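PDB 5AQ1: glucose-6-phosphate dehydrogenase from Trypanosoma cruzi, which catalyses the NADP-dependent oxidation of glucose 6-phosphate to 6-phosphoglucono-1,5-lactone, the entry step of the pentose phosphate pathway. Local coordinates for residues Q219-T224 / S279-E284; N272-I277 / F361-G366. One frame throughout, in Å; residues are numbered along the deposited sequence.

In the fold
Both contacts draw on helix 264-282, which lies in the C-terminal domain beside the large mixed sheet. Contact 2 packs the middle of this helix against strand 361-366, and contact 1 joins the helix's last residues to helix 221-226. Their centres are about 14 Å apart, and they touch directly where Thr282 CG2 meets Phe361 CZ at 3.5 Å. Contact 2 lies closer to the chemistry: it includes His273, which is hydrogen-bonded to the bound glucose 6-phosphate, while the side chain of Leu274 is about 14 Å from the NADPH. In contact 1 the side chain of Ile221 is about 14 Å from the sugar phosphate, and the neighbouring Asn220 reaches the second subunit.

Contact 1 (Q219-T224 / S279-E284)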
loop_
_atom_site.group_PDB
_atom_site.type_symbol
_atom_site.label_atom_id
_atom_site.label_comp_id
_atom_site.label_asym_id
_atom_site.label_seq_id
_atom_site.Cartn_x
_atom_site.Cartn_y
_atom_site.Cartn_z
ATOM N N GLN B 219 24.806 -3.267 -12.306
ATOM C CA GLN B 219 24.827 -1.796 -12.238
ATOM C C GLN B 219 23.438 -1.169 -12.413
ATOM O O GLN B 219 23.172 -0.079 -11.898
ATOM C CB GLN B 219 25.771 -1.215 -13.295
ATOM C CG GLN B 219 27.246 -1.488 -13.041
ATOM C CD GLN B 219 28.155 -0.764 -14.019
ATOM O OE1 GLN B 219 28.145 -1.046 -15.221
ATOM N NE2 GLN B 219 28.949 0.177 -13.509
ATOM N N ASN B 220 22.559 -1.858 -13.135
ATOM C CA ASN B 220 21.224 -1.352 -13.409
ATOM C C ASN B 220 20.208 -1.610 -12.291
ATOM O O ASN B 220 19.086 -1.099 -12.352
ATOM C CB ASN B 220 20.706 -1.955 -14.717
ATOM C CG ASN B 220 19.490 -1.223 -15.257
ATOM O OD1 ASN B 220 19.414 0.005 -15.190
ATOM N ND2 ASN B 220 18.533 -1.970 -15.796
ATOM N N ILE B 221 20.579 -2.398 -11.283
ATOM C CA ILE B 221 19.646 -2.753 -10.210
ATOM C C ILE B 221 19.128 -1.503 -9.502
ATOM O O ILE B 221 17.922 -1.326 -9.339
ATOM C CB ILE B 221 20.287 -3.698 -9.173
ATOM C CG1 ILE B 221 20.554 -5.068 -9.799
ATOM C CG2 ILE B 221 19.377 -3.866 -7.962
ATOM C CD1 ILE B 221 21.473 -5.947 -8.978
ATOM N N ILE B 222 20.053 -0.647 -9.086
ATOM C CA ILE B 222 19.717 0.579 -8.366
ATOM C C ILE B 222 18.790 1.495 -9.175
ATOM O O ILE B 222 17.864 2.079 -8.616
ATOM C CB ILE B 222 20.993 1.334 -7.928
ATOM C CG1 ILE B 222 20.648 2.477 -6.977
ATOM C CG2 ILE B 222 21.772 1.862 -9.131
ATOM C CD1 ILE B 222 21.853 3.030 -6.249
ATOM N N VAL B 223 19.022 1.596 -10.484
ATOM C CA VAL B 223 18.192 2.431 -11.358
ATOM C C VAL B 223 16.805 1.809 -11.525
ATOM O O VAL B 223 15.788 2.502 -11.483
ATOM C CB VAL B 223 18.825 2.615 -12.758
ATOM C CG1 VAL B 223 17.950 3.505 -13.634
ATOM C CG2 VAL B 223 20.224 3.203 -12.643
ATOM N N THR B 224 16.779 0.499 -11.734
ATOM C CA THR B 224 15.534 -0.238 -11.897
ATOM C C THR B 224 14.614 -0.050 -10.693
ATOM O O THR B 224 13.407 0.156 -10.848
ATOM C CB THR B 224 15.823 -1.738 -12.095
ATOM O OG1 THR B 224 16.652 -1.911 -13.250
ATOM C CG2 THR B 224 14.541 -2.522 -12.277
ATOM N N SER B 279 22.466 -7.168 -1.445
ATOM C CA SER B 279 22.424 -5.863 -0.790
ATOM C C SER B 279 21.780 -4.806 -1.678
ATOM O O SER B 279 21.024 -3.967 -1.197
ATOM C CB SER B 279 23.826 -5.411 -0.374
ATOM O OG SER B 279 24.611 -5.061 -1.500
ATOM N N LEU B 280 22.071 -4.854 -2.975
ATOM C CA LEU B 280 21.466 -3.920 -3.922
ATOM C C LEU B 280 19.960 -4.148 -4.070
ATOM O O LEU B 280 19.201 -3.189 -4.224
ATOM C CB LEU B 280 22.148 -4.025 -5.285
ATOM C CG LEU B 280 23.603 -3.554 -5.325
ATOM C CD1 LEU B 280 24.278 -4.010 -6.607
ATOM C CD2 LEU B 280 23.693 -2.042 -5.187
ATOM N N LEU B 281 19.535 -5.408 -4.018
ATOM C CA LEU B 281 18.121 -5.758 -4.148
ATOM C C LEU B 281 17.287 -5.447 -2.900
ATOM O O LEU B 281 16.069 -5.333 -2.999
ATOM C CB LEU B 281 17.970 -7.247 -4.473
ATOM C CG LEU B 281 18.504 -7.722 -5.823
ATOM C CD1 LEU B 281 18.600 -9.238 -5.843
ATOM C CD2 LEU B 281 17.635 -7.221 -6.968
ATOM N N THR B 282 17.933 -5.334 -1.738
ATOM C CA THR B 282 17.225 -5.220 -0.461
ATOM C C THR B 282 17.379 -3.876 0.263
ATOM O O THR B 282 16.549 -3.541 1.111
ATOM C CB THR B 282 17.668 -6.331 0.511
ATOM O OG1 THR B 282 19.087 -6.271 0.694
ATOM C CG2 THR B 282 17.280 -7.700 -0.032
ATOM N N MET B 283 18.436 -3.127 -0.041
ATOM C CA MET B 283 18.693 -1.843 0.614
ATOM C C MET B 283 17.507 -0.893 0.498
ATOM O O MET B 283 16.689 -1.014 -0.412
ATOM C CB MET B 283 19.940 -1.166 0.021
ATOM C CG MET B 283 19.821 -0.791 -1.452
ATOM S SD MET B 283 21.326 -0.084 -2.164
ATOM C CE MET B 283 20.935 1.658 -2.112
ATOM N N GLU B 284 17.426 0.051 1.431
ATOM C CA GLU B 284 16.459 1.136 1.331
ATOM C C GLU B 284 16.907 2.144 0.277
ATOM O O GLU B 284 18.057 2.129 -0.167
ATOM C CB GLU B 284 16.291 1.842 2.680
ATOM C CG GLU B 284 15.653 0.980 3.759
ATOM C CD GLU B 284 14.214 0.624 3.445
ATOM O OE1 GLU B 284 13.471 1.514 2.972
ATOM O OE2 GLU B 284 13.828 -0.544 3.665
#
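The flat peptide group joining Leu280 to Leu281 receives the methyl CG2 of Ile221 over one face, with CG2 3.8 Å from Leu280 O. The same oxygen accepts a hydrogen bond from Arg225 NH1, which also reaches Met283 O and so ties the end of helix 264-282 to helix 221-226. CG2 gets there because it lies anti to the backbone N of Ile221, with CG1 anti to the carbonyl carbon (chi1 -68°). From this position it also touches Leu280 CB at 3.9 Å and Leu281 CD2 at 3.9 Å, while Ile221 CD1 approaches Leu280 CD1 at 4.2 Å. The Ile221 and Leu280 side chains cross at about a right angle. This is helix-to-helix packing in the C-terminal domain of the glucose-6-phosphate dehydrogenase fold, against its mixed sheet: Ile221 and Leu281 both rest on Ile376 of strand 373-380. Past the helix end, Met283 brings CE to 4.5 Å from Ile222 CD1, a loose approach, and Ile222 also lies on Ile294 of helix 291-302. Asn220 O accepts from both Thr224 N and Thr224 OG1, the hydroxyl standing above the carbonyl plane. Asn220 OD1 accepts a hydrogen bond from Lys413 N of the second subunit.

Contact 2 (N272-I277 / F361-G366); sequences NHLTQI and FIIRAG. With BG6 (6-O-phosphono-beta-D-glucopyranose), chain F.
Leu274 turns CG anti to its carbonyl carbon (chi1 -53°) and then extends CD1 away from the helix, which carries this methyl onto strand 361-366. There CD1 meets Ile363 CG2 at 3.6 Å and Ala365 CB at 3.9 Å, and it also lies close to the backbone oxygen of Arg364. Ile363 supplies CG2 because that branch is anti to its backbone N, and the two side chains slide past each other in opposite directions. The axes of the short segments 272-277 and 361-366 come within 9.7 Å and run roughly antiparallel (153°); helix 264-282 here lies against the mixed sheet of the C-terminal domain at strand 361-366. On the adjacent residue, His273 NE2 is hydrogen-bonded to O1 of the glucose 6-phosphate at 2.8 Å, nearly straight at 163°, with O1 at the ring edge. Asn272 OD1 lies above one ring face, near the rim, and accepts from His273 N. His273 ND1 is bonded to Asp210 OD1, so the imidazole is held from both nitrogens, and Tyr212 stacks on it. O1 belongs to the carbon oxidised to the lactone; its contact with a histidine positioned by an aspartate is consistent with the base-assisted proton removal described for this family.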
loop_
_atom_site.group_PDB
_atom_site.type_symbol
_atom_site.label_atom_id
_atom_site.label_comp_id
_atom_site.label_asym_id
_atom_site.label_seq_id
_atom_site.Cartn_x
_atom_site.Cartn_y
_atom_site.Cartn_z
ATOM N N ASN B 272 30.608 -12.853 -1.480
ATOM C CA ASN B 272 30.952 -11.607 -2.155
ATOM C C ASN B 272 29.975 -11.267 -3.285
ATOM O O ASN B 272 29.154 -10.364 -3.137
ATOM C CB ASN B 272 32.414 -11.625 -2.637
ATOM C CG ASN B 272 32.839 -12.974 -3.194
ATOM O OD1 ASN B 272 32.413 -13.369 -4.279
ATOM N ND2 ASN B 272 33.683 -13.687 -2.454
ATOM N N HIS B 273 30.042 -11.990 -4.398
ATOM C CA HIS B 273 29.288 -11.610 -5.594
ATOM C C HIS B 273 27.782 -11.557 -5.346
ATOM O O HIS B 273 27.129 -10.559 -5.647
ATOM C CB HIS B 273 29.567 -12.579 -6.746
ATOM C CG HIS B 273 31.002 -12.631 -7.168
ATOM N ND1 HIS B 273 31.758 -11.497 -7.377
ATOM C CD2 HIS B 273 31.811 -13.680 -7.442
ATOM C CE1 HIS B 273 32.975 -11.847 -7.755
ATOM N NE2 HIS B 273 33.033 -13.166 -7.802
ATOM N N LEU B 274 27.235 -12.638 -4.800
ATOM C CA LEU B 274 25.789 -12.762 -4.632
ATOM C C LEU B 274 25.267 -11.964 -3.434
ATOM O O LEU B 274 24.116 -11.520 -3.443
ATOM C CB LEU B 274 25.383 -14.234 -4.524
ATOM C CG LEU B 274 25.862 -15.160 -5.652
ATOM C CD1 LEU B 274 25.120 -16.489 -5.587
ATOM C CD2 LEU B 274 25.697 -14.537 -7.032
ATOM N N THR B 275 26.106 -11.779 -2.419
ATOM C CA THR B 275 25.759 -10.919 -1.291
ATOM C C THR B 275 25.737 -9.449 -1.715
ATOM O O THR B 275 24.923 -8.671 -1.225
ATOM C CB THR B 275 26.732 -11.121 -0.113
ATOM O OG1 THR B 275 26.695 -12.490 0.301
ATOM C CG2 THR B 275 26.358 -10.229 1.075
ATOM N N GLN B 276 26.629 -9.068 -2.625
ATOM C CA GLN B 276 26.602 -7.724 -3.209
ATOM C C GLN B 276 25.280 -7.487 -3.931
ATOM O O GLN B 276 24.622 -6.463 -3.732
ATOM C CB GLN B 276 27.767 -7.528 -4.183
ATOM C CG GLN B 276 29.081 -7.157 -3.518
ATOM C CD GLN B 276 29.057 -5.777 -2.896
ATOM O OE1 GLN B 276 28.231 -4.933 -3.250
ATOM N NE2 GLN B 276 29.970 -5.536 -1.962
ATOM N N ILE B 277 24.900 -8.446 -4.772
ATOM C CA ILE B 277 23.616 -8.397 -5.465
ATOM C C ILE B 277 22.472 -8.358 -4.449
ATOM O O ILE B 277 21.545 -7.564 -4.591
ATOM C CB ILE B 277 23.453 -9.588 -6.438
ATOM C CG1 ILE B 277 24.377 -9.399 -7.644
ATOM C CG2 ILE B 277 22.012 -9.718 -6.910
ATOM C CD1 ILE B 277 24.596 -10.650 -8.463
ATOM N N PHE B 361 14.762 -15.444 0.972
ATOM C CA PHE B 361 15.776 -15.167 -0.040
ATOM C C PHE B 361 16.575 -16.426 -0.310
ATOM O O PHE B 361 17.273 -16.919 0.573
ATOM C CB PHE B 361 16.691 -14.037 0.418
ATOM C CG PHE B 361 16.067 -12.688 0.286
ATOM C CD1 PHE B 361 15.253 -12.185 1.291
ATOM C CD2 PHE B 361 16.270 -11.929 -0.851
ATOM C CE1 PHE B 361 14.669 -10.940 1.168
ATOM C CE2 PHE B 361 15.686 -10.682 -0.981
ATOM C CZ PHE B 361 14.886 -10.187 0.030
ATOM N N ILE B 362 16.459 -16.941 -1.533
ATOM C CA ILE B 362 17.170 -18.142 -1.947
ATOM C C ILE B 362 18.434 -17.742 -2.692
ATOM O O ILE B 362 18.365 -17.147 -3.766
ATOM C CB ILE B 362 16.322 -19.023 -2.889
ATOM C CG1 ILE B 362 14.896 -19.207 -2.361
ATOM C CG2 ILE B 362 16.990 -20.377 -3.100
ATOM C CD1 ILE B 362 14.820 -19.816 -0.981
ATOM N N ILE B 363 19.588 -18.057 -2.116
ATOM C CA ILE B 363 20.867 -17.835 -2.782
ATOM C C ILE B 363 21.389 -19.191 -3.218
ATOM O O ILE B 363 21.553 -20.083 -2.383
ATOM C CB ILE B 363 21.924 -17.211 -1.845
ATOM C CG1 ILE B 363 21.349 -16.036 -1.040
ATOM C CG2 ILE B 363 23.153 -16.786 -2.646
ATOM C CD1 ILE B 363 21.175 -14.760 -1.828
ATOM N N ARG B 364 21.642 -19.365 -4.510
ATOM C CA ARG B 364 22.254 -20.607 -4.972
ATOM C C ARG B 364 23.420 -20.368 -5.925
ATOM O O ARG B 364 23.414 -19.437 -6.732
ATOM C CB ARG B 364 21.212 -21.549 -5.584
ATOM C CG ARG B 364 20.394 -20.953 -6.707
ATOM C CD ARG B 364 19.359 -21.951 -7.185
ATOM N NE ARG B 364 18.805 -21.546 -8.470
ATOM C CZ ARG B 364 18.287 -22.375 -9.374
ATOM N NH1 ARG B 364 18.235 -23.687 -9.156
ATOM N NH2 ARG B 364 17.824 -21.881 -10.516
ATOM N N ALA B 365 24.429 -21.222 -5.799
ATOM C CA ALA B 365 25.664 -21.091 -6.549
ATOM C C ALA B 365 26.301 -22.461 -6.690
ATOM O O ALA B 365 26.447 -23.188 -5.707
ATOM C CB ALA B 365 26.612 -20.137 -5.837
ATOM N N GLY B 366 26.669 -22.819 -7.913
ATOM C CA GLY B 366 27.314 -24.099 -8.157
ATOM C C GLY B 366 28.197 -24.106 -9.386
ATOM O O GLY B 366 27.936 -23.391 -10.354
HETATM C C1 BG6 F . 35.596 -15.310 -9.520
HETATM C C2 BG6 F . 35.557 -16.624 -8.743
HETATM O O1 BG6 F . 35.557 -14.197 -8.618
HETATM O O5 BG6 F . 34.472 -15.238 -10.401
HETATM C C3 BG6 F . 35.533 -17.790 -9.718
HETATM O O2 BG6 F . 36.691 -16.728 -7.877
HETATM C C4 BG6 F . 34.338 -17.622 -10.643
HETATM O O3 BG6 F . 35.448 -19.046 -9.037
HETATM C C5 BG6 F . 34.443 -16.289 -11.372
HETATM O O4 BG6 F . 34.296 -18.709 -11.569
HETATM C C6 BG6 F . 33.278 -16.090 -12.338
HETATM O O6 BG6 F . 33.286 -14.764 -12.868
HETATM P P BG6 F . 32.386 -14.407 -14.153
HETATM O O1P BG6 F . 30.985 -14.824 -13.770
HETATM O O2P BG6 F . 32.530 -12.919 -14.312
HETATM O O3P BG6 F . 33.009 -15.225 -15.258
#